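Local structure of 3-oxoacyl-[acyl-carrier-protein] synthase, mitochondrial (Arabidopsis thaliana, 2IX4) at residues F239-D244 / P390-D395; G295-M300 / A332-T337; L348-T353 / K396-L401. The protein catalyses the condensation steps of mitochondrial fatty acid synthesis, adding two carbons from malonyl-ACP to a growing acyl chain. One frame throughout, in Å; residues are numbered along the deposited sequence.

Contact 1 of 3, residues F239-D244 / P390-D395; sequences FDCDRD and PDPIFD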
loop_
_atom_site.group_PDB
_atom_site.type_symbol
_atom_site.label_atom_id
_atom_site.label_comp_id
_atom_site.label_asym_id
_atom_site.label_seq_id
_atom_site.Cartn_x
_atom_site.Cartn_y
_atom_site.Cartn_z
ATOM N N PHE A 239 -5.574 -2.623 27.985
ATOM C CA PHE A 239 -5.297 -1.886 29.234
ATOM C C PHE A 239 -5.375 -2.709 30.537
ATOM O O PHE A 239 -5.139 -2.171 31.623
ATOM C CB PHE A 239 -6.177 -0.626 29.360
ATOM C CG PHE A 239 -6.041 0.355 28.216
ATOM C CD1 PHE A 239 -7.165 0.741 27.488
ATOM C CD2 PHE A 239 -4.807 0.914 27.887
ATOM C CE1 PHE A 239 -7.061 1.658 26.442
ATOM C CE2 PHE A 239 -4.693 1.831 26.840
ATOM C CZ PHE A 239 -5.824 2.204 26.119
ATOM N N ASP A 240 -5.700 -3.999 30.429
ATOM C CA ASP A 240 -5.788 -4.889 31.596
ATOM C C ASP A 240 -4.420 -5.459 31.970
ATOM O O ASP A 240 -3.596 -5.716 31.102
ATOM C CB ASP A 240 -6.774 -6.033 31.331
ATOM C CG ASP A 240 -7.042 -6.874 32.568
ATOM O OD1 ASP A 240 -7.809 -6.419 33.442
ATOM O OD2 ASP A 240 -6.485 -7.990 32.668
ATOM N N CYS A 241 -4.193 -5.669 33.265
ATOM C CA CYS A 241 -2.915 -6.193 33.760
ATOM C C CYS A 241 -2.564 -7.584 33.225
ATOM O O CYS A 241 -1.388 -7.948 33.151
ATOM C CB CYS A 241 -2.900 -6.210 35.289
ATOM S SG CYS A 241 -2.626 -4.593 36.047
ATOM N N ASP A 242 -3.582 -8.354 32.853
ATOM C CA ASP A 242 -3.372 -9.727 32.395
ATOM C C ASP A 242 -3.373 -9.926 30.877
ATOM O O ASP A 242 -3.413 -11.065 30.406
ATOM C CB ASP A 242 -4.369 -10.671 33.069
ATOM C CG ASP A 242 -3.791 -11.326 34.297
ATOM O OD1 ASP A 242 -2.954 -12.244 34.140
ATOM O OD2 ASP A 242 -4.168 -10.918 35.418
ATOM N N ARG A 243 -3.312 -8.831 30.122
ATOM C CA ARG A 243 -3.194 -8.898 28.661
ATOM C C ARG A 243 -1.905 -9.621 28.248
ATOM O O ARG A 243 -0.878 -9.486 28.913
ATOM C CB ARG A 243 -3.280 -7.495 28.035
ATOM C CG ARG A 243 -2.123 -6.552 28.373
ATOM C CD ARG A 243 -2.435 -5.118 27.973
ATOM N NE ARG A 243 -1.321 -4.204 28.234
ATOM C CZ ARG A 243 -1.121 -3.552 29.379
ATOM N NH1 ARG A 243 -1.955 -3.705 30.397
ATOM N NH2 ARG A 243 -0.076 -2.743 29.508
ATOM N N ASP A 244 -1.972 -10.402 27.171
ATOM C CA ASP A 244 -0.817 -11.197 26.736
ATOM C C ASP A 244 -0.632 -11.267 25.209
ATOM O O ASP A 244 -0.036 -12.212 24.689
ATOM C CB ASP A 244 -0.863 -12.605 27.359
ATOM C CG ASP A 244 -1.888 -13.522 26.694
ATOM O OD1 ASP A 244 -2.998 -13.061 26.341
ATOM O OD2 ASP A 244 -1.573 -14.720 26.527
ATOM N N PRO A 390 -7.059 -2.728 35.923
ATOM C CA PRO A 390 -6.436 -1.720 35.069
ATOM C C PRO A 390 -4.931 -1.590 35.304
ATOM O O PRO A 390 -4.459 -1.775 36.427
ATOM C CB PRO A 390 -7.144 -0.429 35.481
ATOM C CG PRO A 390 -8.447 -0.877 36.045
ATOM C CD PRO A 390 -8.137 -2.152 36.747
ATOM N N ASP A 391 -4.202 -1.281 34.235
ATOM C CA ASP A 391 -2.752 -1.086 34.269
ATOM C C ASP A 391 -2.352 -0.058 35.337
ATOM O O ASP A 391 -3.044 0.947 35.508
ATOM C CB ASP A 391 -2.265 -0.647 32.879
ATOM C CG ASP A 391 -0.752 -0.702 32.736
ATOM O OD1 ASP A 391 -0.072 0.236 33.204
ATOM O OD2 ASP A 391 -0.243 -1.678 32.147
ATOM N N PRO A 392 -1.248 -0.320 36.073
ATOM C CA PRO A 392 -0.713 0.582 37.103
ATOM C C PRO A 392 -0.617 2.057 36.707
ATOM O O PRO A 392 -0.658 2.921 37.584
ATOM C CB PRO A 392 0.687 0.025 37.353
ATOM C CG PRO A 392 0.552 -1.417 37.099
ATOM C CD PRO A 392 -0.451 -1.560 35.984
ATOM N N ILE A 393 -0.482 2.342 35.413
ATOM C CA ILE A 393 -0.444 3.725 34.925
ATOM C C ILE A 393 -1.755 4.468 35.223
ATOM O O ILE A 393 -1.761 5.686 35.407
ATOM C CB ILE A 393 -0.087 3.808 33.405
ATOM C CG1 ILE A 393 0.392 5.220 33.040
ATOM C CG2 ILE A 393 -1.264 3.372 32.521
ATOM C CD1 ILE A 393 1.191 5.297 31.753
ATOM N N PHE A 394 -2.852 3.718 35.291
ATOM C CA PHE A 394 -4.173 4.289 35.511
ATOM C C PHE A 394 -4.503 4.451 36.990
ATOM O O PHE A 394 -4.027 3.686 37.835
ATOM C CB PHE A 394 -5.244 3.437 34.826
ATOM C CG PHE A 394 -5.056 3.304 33.340
ATOM C CD1 PHE A 394 -4.786 2.065 32.771
ATOM C CD2 PHE A 394 -5.146 4.418 32.508
ATOM C CE1 PHE A 394 -4.613 1.938 31.397
ATOM C CE2 PHE A 394 -4.971 4.299 31.136
ATOM C CZ PHE A 394 -4.708 3.057 30.579
ATOM N N ASP A 395 -5.313 5.460 37.292
ATOM C CA ASP A 395 -5.813 5.680 38.646
ATOM C C ASP A 395 -7.307 5.994 38.615
ATOM O O ASP A 395 -7.942 5.906 37.561
ATOM C CB ASP A 395 -5.013 6.781 39.366
ATOM C CG ASP A 395 -5.112 8.146 38.684
ATOM O OD1 ASP A 395 -6.127 8.441 38.015
ATOM O OD2 ASP A 395 -4.165 8.944 38.839
#
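The backbones of Phe239-Asp244 and Pro390-Asp395 meet in a single beta bridge of Asp240 with Pro390, where Asp391 N donates to Phe239 O at 2.9 Å, and each chain then folds into a type I turn, Asp240 to Arg243 and Asp391 to Phe394. Arg243 spans the gap with an extended chain and lays NH1 and NH2 end-on against one oxygen of Asp391. NH2 is 2.9 Å from Asp391 OD2 and approaches from above the carboxylate plane; NH1, at 3.2 Å from the same OD2, takes its anti lone pair. OD2 lies in the guanidinium plane, and the carboxylate is turned 45° from it. NH1 also donates to Asp240 O, 2.7 Å away, while NE and NH2 reach Thr324 O and Pro325 O, which together fix the rotation of the guanidinium. Beside this charge pair, the edge of Phe394 is turned to the face of Phe239 in an offset edge-to-face pair, planes at 88°, with Phe394 CZ 3.4 Å from Phe239 CD2. Cys241 SG rests against Pro392 CD at 3.7 Å on the exposed side. Each loop carries an Asx turn, Asp242 N to Asp240 OD2 and Ile393 N to Asp391 OD1, and Arg243 and Asp391 link the two loops in a salt bridge, a loop-to-loop junction of the ketosynthase fold, with the side chain of Phe239 about 8 Å from that of His320, a predicted active-site residue.

Contact 2 of 3, residues G295-M300 / A332-T337; sequences GAVLAM and ARAIKT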
loop_
_atom_site.group_PDB
_atom_site.type_symbol
_atom_site.label_atom_id
_atom_site.label_comp_id
_atom_site.label_asym_id
_atom_site.label_seq_id
_atom_site.Cartn_x
_atom_site.Cartn_y
_atom_site.Cartn_z
ATOM N N GLY A 295 6.343 8.609 18.914
ATOM C CA GLY A 295 5.663 8.474 17.629
ATOM C C GLY A 295 4.172 8.708 17.756
ATOM O O GLY A 295 3.582 9.463 16.976
ATOM N N ALA A 296 3.565 8.061 18.749
ATOM C CA ALA A 296 2.141 8.229 19.033
ATOM C C ALA A 296 1.820 9.668 19.457
ATOM O O ALA A 296 0.792 10.213 19.061
ATOM C CB ALA A 296 1.695 7.239 20.094
ATOM N N VAL A 297 2.710 10.275 20.247
ATOM C CA VAL A 297 2.578 11.685 20.642
ATOM C C VAL A 297 2.569 12.598 19.409
ATOM O O VAL A 297 1.692 13.458 19.267
ATOM C CB VAL A 297 3.702 12.124 21.636
ATOM C CG1 VAL A 297 3.726 13.641 21.818
ATOM C CG2 VAL A 297 3.537 11.433 22.986
ATOM N N LEU A 298 3.536 12.390 18.514
ATOM C CA LEU A 298 3.647 13.179 17.288
ATOM C C LEU A 298 2.401 13.070 16.416
ATOM O O LEU A 298 1.888 14.077 15.939
ATOM C CB LEU A 298 4.893 12.778 16.493
ATOM C CG LEU A 298 6.240 13.298 17.003
ATOM C CD1 LEU A 298 7.385 12.683 16.209
ATOM C CD2 LEU A 298 6.298 14.822 16.932
ATOM N N ALA A 299 1.912 11.848 16.230
ATOM C CA ALA A 299 0.739 11.599 15.394
ATOM C C ALA A 299 -0.506 12.309 15.925
ATOM O O ALA A 299 -1.261 12.914 15.156
ATOM C CB ALA A 299 0.492 10.100 15.264
ATOM N N MET A 300 -0.714 12.227 17.239
ATOM C CA MET A 300 -1.846 12.881 17.902
ATOM C C MET A 300 -1.718 14.407 17.878
ATOM O O MET A 300 -2.689 15.116 17.597
ATOM C CB MET A 300 -1.990 12.377 19.344
ATOM C CG MET A 300 -2.507 10.947 19.455
ATOM S SD MET A 300 -2.930 10.469 21.141
ATOM C CE MET A 300 -1.326 10.003 21.794
ATOM N N ALA A 332 -0.959 4.615 26.450
ATOM C CA ALA A 332 -1.499 5.248 27.656
ATOM C C ALA A 332 -0.597 6.393 28.111
ATOM O O ALA A 332 -1.076 7.480 28.438
ATOM C CB ALA A 332 -1.663 4.221 28.775
ATOM N N ARG A 333 0.710 6.133 28.115
ATOM C CA ARG A 333 1.728 7.130 28.438
ATOM C C ARG A 333 1.662 8.310 27.464
ATOM O O ARG A 333 1.743 9.471 27.873
ATOM C CB ARG A 333 3.107 6.473 28.387
ATOM C CG ARG A 333 4.137 7.083 29.311
ATOM C CD ARG A 333 5.339 6.158 29.482
ATOM N NE ARG A 333 5.010 4.942 30.230
ATOM C CZ ARG A 333 5.073 3.703 29.742
ATOM N NH1 ARG A 333 5.464 3.482 28.492
ATOM N NH2 ARG A 333 4.753 2.675 30.516
ATOM N N ALA A 334 1.494 8.000 26.180
ATOM C CA ALA A 334 1.397 9.004 25.124
ATOM C C ALA A 334 0.130 9.857 25.239
ATOM O O ALA A 334 0.172 11.067 25.004
ATOM C CB ALA A 334 1.470 8.341 23.759
ATOM N N ILE A 335 -0.988 9.223 25.601
ATOM C CA ILE A 335 -2.247 9.936 25.843
ATOM C C ILE A 335 -2.106 10.892 27.036
ATOM O O ILE A 335 -2.622 12.011 27.003
ATOM C CB ILE A 335 -3.449 8.961 26.017
ATOM C CG1 ILE A 335 -3.740 8.240 24.697
ATOM C CG2 ILE A 335 -4.702 9.704 26.499
ATOM C CD1 ILE A 335 -4.677 7.037 24.818
ATOM N N LYS A 336 -1.392 10.454 28.071
ATOM C CA LYS A 336 -1.061 11.315 29.209
ATOM C C LYS A 336 -0.216 12.520 28.811
ATOM O O LYS A 336 -0.406 13.613 29.343
ATOM C CB LYS A 336 -0.346 10.529 30.314
ATOM C CG LYS A 336 -1.127 10.431 31.621
ATOM C CD LYS A 336 -0.309 9.790 32.743
ATOM C CE LYS A 336 0.687 10.770 33.350
ATOM N NZ LYS A 336 1.369 10.215 34.555
ATOM N N THR A 337 0.721 12.315 27.888
ATOM C CA THR A 337 1.621 13.382 27.438
ATOM C C THR A 337 0.892 14.426 26.582
ATOM O O THR A 337 1.128 15.627 26.719
ATOM C CB THR A 337 2.845 12.803 26.680
ATOM O OG1 THR A 337 3.571 11.921 27.547
ATOM C CG2 THR A 337 3.785 13.912 26.207
#
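Ala296 opens the contact from the helix 294-307, its CB pointing at Ala334 CB of the helix 325-339 from 3.8 Å. Val297, next along, brings one branch into play: CG2, anti to the carbonyl carbon, lies 3.8 Å from Ala334 CB and also reaches Thr337, whose CB is 4.0 Å from CG2. Ala334 and Thr337, one turn apart, therefore both rest against the same methyl. A turn after Ala296, Met300 sends its chain across the gap, and the bend at chi3 (-83°) swings CE back over the backbone of the second helix. CE settles 3.7 Å from Ala334 O and 3.8 Å from Ala334 CB, with Ile335 CG1 at the fringe of its reach. The methyl of Ala334 is thus met by all three residues of Gly295-Met300 that touch the other helix. With small residues at the crossing, the local axes come within 8.8 Å at an angle of -45°. Beyond the pair, Ala296 and Met300 also lie against strand 411-418, so this helix is packed both on its neighbour and on the central sheet, while Leu298 touches Glu114 of the second subunit. Thr337 turns its hydroxyl back to its own helix, OG1 donating to Arg333 O, an acceptor also used by Thr337 N from the opposite face of the carbonyl plane. No hydrogen bond crosses between the segments: the helices are held here by shape and van der Waals contact, and the one hydroxyl at the contact is satisfied within its own helix.

Contact 3 of 3, residues L348-T353 / K396-L401; sequences LAFSST and KRFMPL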
loop_
_atom_site.group_PDB
_atom_site.type_symbol
_atom_site.label_atom_id
_atom_site.label_comp_id
_atom_site.label_asym_id
_atom_site.label_seq_id
_atom_site.Cartn_x
_atom_site.Cartn_y
_atom_site.Cartn_z
ATOM N N LEU A 348 -11.178 13.494 29.969
ATOM C CA LEU A 348 -11.069 12.807 28.683
ATOM C C LEU A 348 -11.629 11.390 28.754
ATOM O O LEU A 348 -11.241 10.600 29.622
ATOM C CB LEU A 348 -9.611 12.777 28.192
ATOM C CG LEU A 348 -9.299 11.997 26.905
ATOM C CD1 LEU A 348 -9.811 12.717 25.655
ATOM C CD2 LEU A 348 -7.809 11.724 26.787
ATOM N N ALA A 349 -12.545 11.084 27.839
ATOM C CA ALA A 349 -13.055 9.730 27.674
ATOM C C ALA A 349 -12.206 9.002 26.646
ATOM O O ALA A 349 -11.964 9.521 25.557
ATOM C CB ALA A 349 -14.514 9.753 27.236
ATOM N N PHE A 350 -11.739 7.809 26.998
ATOM C CA PHE A 350 -11.011 6.977 26.047
ATOM C C PHE A 350 -11.248 5.491 26.276
ATOM O O PHE A 350 -11.466 5.051 27.404
ATOM C CB PHE A 350 -9.512 7.315 26.026
ATOM C CG PHE A 350 -8.786 6.968 27.289
ATOM C CD1 PHE A 350 -8.059 5.787 27.382
ATOM C CD2 PHE A 350 -8.812 7.828 28.382
ATOM C CE1 PHE A 350 -7.377 5.463 28.548
ATOM C CE2 PHE A 350 -8.134 7.513 29.556
ATOM C CZ PHE A 350 -7.417 6.328 29.638
ATOM N N SER A 351 -11.224 4.734 25.183
ATOM C CA SER A 351 -11.405 3.291 25.229
ATOM C C SER A 351 -10.744 2.640 24.028
ATOM O O SER A 351 -10.449 3.310 23.036
ATOM C CB SER A 351 -12.896 2.938 25.249
ATOM O OG SER A 351 -13.543 3.383 24.068
ATOM N N SER A 352 -10.499 1.337 24.132
ATOM C CA SER A 352 -10.157 0.522 22.974
ATOM C C SER A 352 -11.276 -0.479 22.723
ATOM O O SER A 352 -11.728 -1.158 23.648
ATOM C CB SER A 352 -8.841 -0.215 23.178
ATOM O OG SER A 352 -8.637 -1.139 22.121
ATOM N N THR A 353 -11.715 -0.565 21.471
ATOM C CA THR A 353 -12.817 -1.448 21.097
ATOM C C THR A 353 -12.329 -2.823 20.622
ATOM O O THR A 353 -13.129 -3.666 20.198
ATOM C CB THR A 353 -13.725 -0.794 20.028
ATOM O OG1 THR A 353 -12.917 -0.159 19.033
ATOM C CG2 THR A 353 -14.623 0.244 20.660
ATOM N N LYS A 396 -7.856 6.369 39.766
ATOM C CA LYS A 396 -9.282 6.684 39.901
ATOM C C LYS A 396 -9.820 7.632 38.823
ATOM O O LYS A 396 -10.947 7.464 38.349
ATOM C CB LYS A 396 -9.581 7.220 41.310
ATOM C CG LYS A 396 -8.593 8.268 41.832
ATOM C CD LYS A 396 -8.483 8.206 43.352
ATOM C CE LYS A 396 -7.870 9.475 43.933
ATOM N NZ LYS A 396 -8.840 10.612 43.951
ATOM N N ARG A 397 -9.002 8.605 38.425
ATOM C CA ARG A 397 -9.396 9.603 37.433
ATOM C C ARG A 397 -8.966 9.225 36.009
ATOM O O ARG A 397 -9.804 9.123 35.108
ATOM C CB ARG A 397 -8.856 10.983 37.823
ATOM C CG ARG A 397 -9.610 11.636 38.977
ATOM C CD ARG A 397 -8.813 12.757 39.624
ATOM N NE ARG A 397 -7.713 12.248 40.446
ATOM C CZ ARG A 397 -6.421 12.461 40.203
ATOM N NH1 ARG A 397 -6.040 13.192 39.160
ATOM N NH2 ARG A 397 -5.503 11.948 41.014
ATOM N N PHE A 398 -7.664 9.023 35.817
ATOM C CA PHE A 398 -7.118 8.629 34.517
ATOM C C PHE A 398 -7.349 7.135 34.288
ATOM O O PHE A 398 -6.605 6.300 34.797
ATOM C CB PHE A 398 -5.629 8.991 34.431
ATOM C CG PHE A 398 -4.992 8.661 33.112
ATOM C CD1 PHE A 398 -5.555 9.103 31.917
ATOM C CD2 PHE A 398 -3.816 7.921 33.063
ATOM C CE1 PHE A 398 -4.965 8.802 30.697
ATOM C CE2 PHE A 398 -3.219 7.615 31.849
ATOM C CZ PHE A 398 -3.793 8.057 30.663
ATOM N N MET A 399 -8.390 6.816 33.520
ATOM C CA MET A 399 -8.911 5.452 33.421
ATOM C C MET A 399 -9.710 5.265 32.129
ATOM O O MET A 399 -10.542 6.111 31.795
ATOM C CB MET A 399 -9.806 5.166 34.638
ATOM C CG MET A 399 -10.343 3.746 34.760
ATOM S SD MET A 399 -9.074 2.517 35.139
ATOM C CE MET A 399 -8.680 2.887 36.846
ATOM N N PRO A 400 -9.464 4.158 31.395
ATOM C CA PRO A 400 -10.273 3.879 30.208
ATOM C C PRO A 400 -11.708 3.510 30.575
ATOM O O PRO A 400 -11.948 2.996 31.669
ATOM C CB PRO A 400 -9.565 2.680 29.572
ATOM C CG PRO A 400 -8.862 2.009 30.704
ATOM C CD PRO A 400 -8.435 3.123 31.615
ATOM N N LEU A 401 -12.642 3.771 29.664
ATOM C CA LEU A 401 -14.054 3.462 29.882
ATOM C C LEU A 401 -14.276 1.959 29.939
ATOM O O LEU A 401 -13.754 1.222 29.106
ATOM C CB LEU A 401 -14.929 4.063 28.776
ATOM C CG LEU A 401 -14.928 5.575 28.517
ATOM C CD1 LEU A 401 -15.871 5.894 27.365
ATOM C CD2 LEU A 401 -15.304 6.381 29.752
HETATM O O HOH W 1 -11.993 7.454 29.942
#
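Phe350 forms the apolar centre, its ring lodged between Phe398 and Pro400, where the loop 396-401 crosses the short strand 349-351 of the large mixed sheet at a slant in this thiolase-type ketosynthase fold. Pro400 CA sits over one face of the ring in a CH-pi contact, 3.9 Å from the centroid and offset toward the rim, and Pro400 CB comes within 3.7 Å of Phe350 CE1. Phe398 approaches the far end of the ring obliquely, the planes 36° apart, and its CE1 is 3.6 Å from Phe350 CE2. The first torsion of Phe350 (chi1 67°) sets CG between the backbone N and the carbonyl carbon; although the CB leaves the strand away from the loop, the ring thereby reaches the loop backbone, with CZ against the peptide of Met399 and Pro400. Phe398 also meets the ring of Phe394 and touches Lys336 and Ala343, which sets Phe398 against helices 325-339 and 341-344.

Farther out, Leu401 points toward the strand and rests CD1 on the methyl of Ala349, while its CB lies near Ser351 CB. Ser351 OG serves other parts of the chain, pairing with Tyr316 OH and Pro382 O. At the polar edge the two backbones join through one nearly straight hydrogen bond, Leu401 N to Phe350 O at 2.9 Å (166° at the hydrogen), a carbonyl that Pro400 CA also approaches. One water bridges the two segments: it accepts from Phe350 N at 3.0 Å and donates to Leu348 O and to Met399 O, the latter 2.7 Å from the water oxygen.

How the contacts relate
Contacts 2 and 3 are buried, whereas contact 1 is only partly so, with Cys241 and Pro392 exposed. Contacts 1 and 3 use consecutive parts of one loop, 390-395 and 396-401, and their aromatic groups merge: Phe394 CE2 is 3.5 Å from Phe350 CZ. Helix 325-339 ties contact 2 to both, since Ala332 packs on Phe394 and Ile335 on Leu348. The chemistry follows the place in the fold. Between the two helices of contact 2 it is van der Waals contact of mainly apolar groups, with no hydrogen bond across the gap; at the strand of contact 3 a backbone bond and a water frame a ring cluster; between the loops of contact 1 a salt bridge is added to a backbone bond and an aromatic pair.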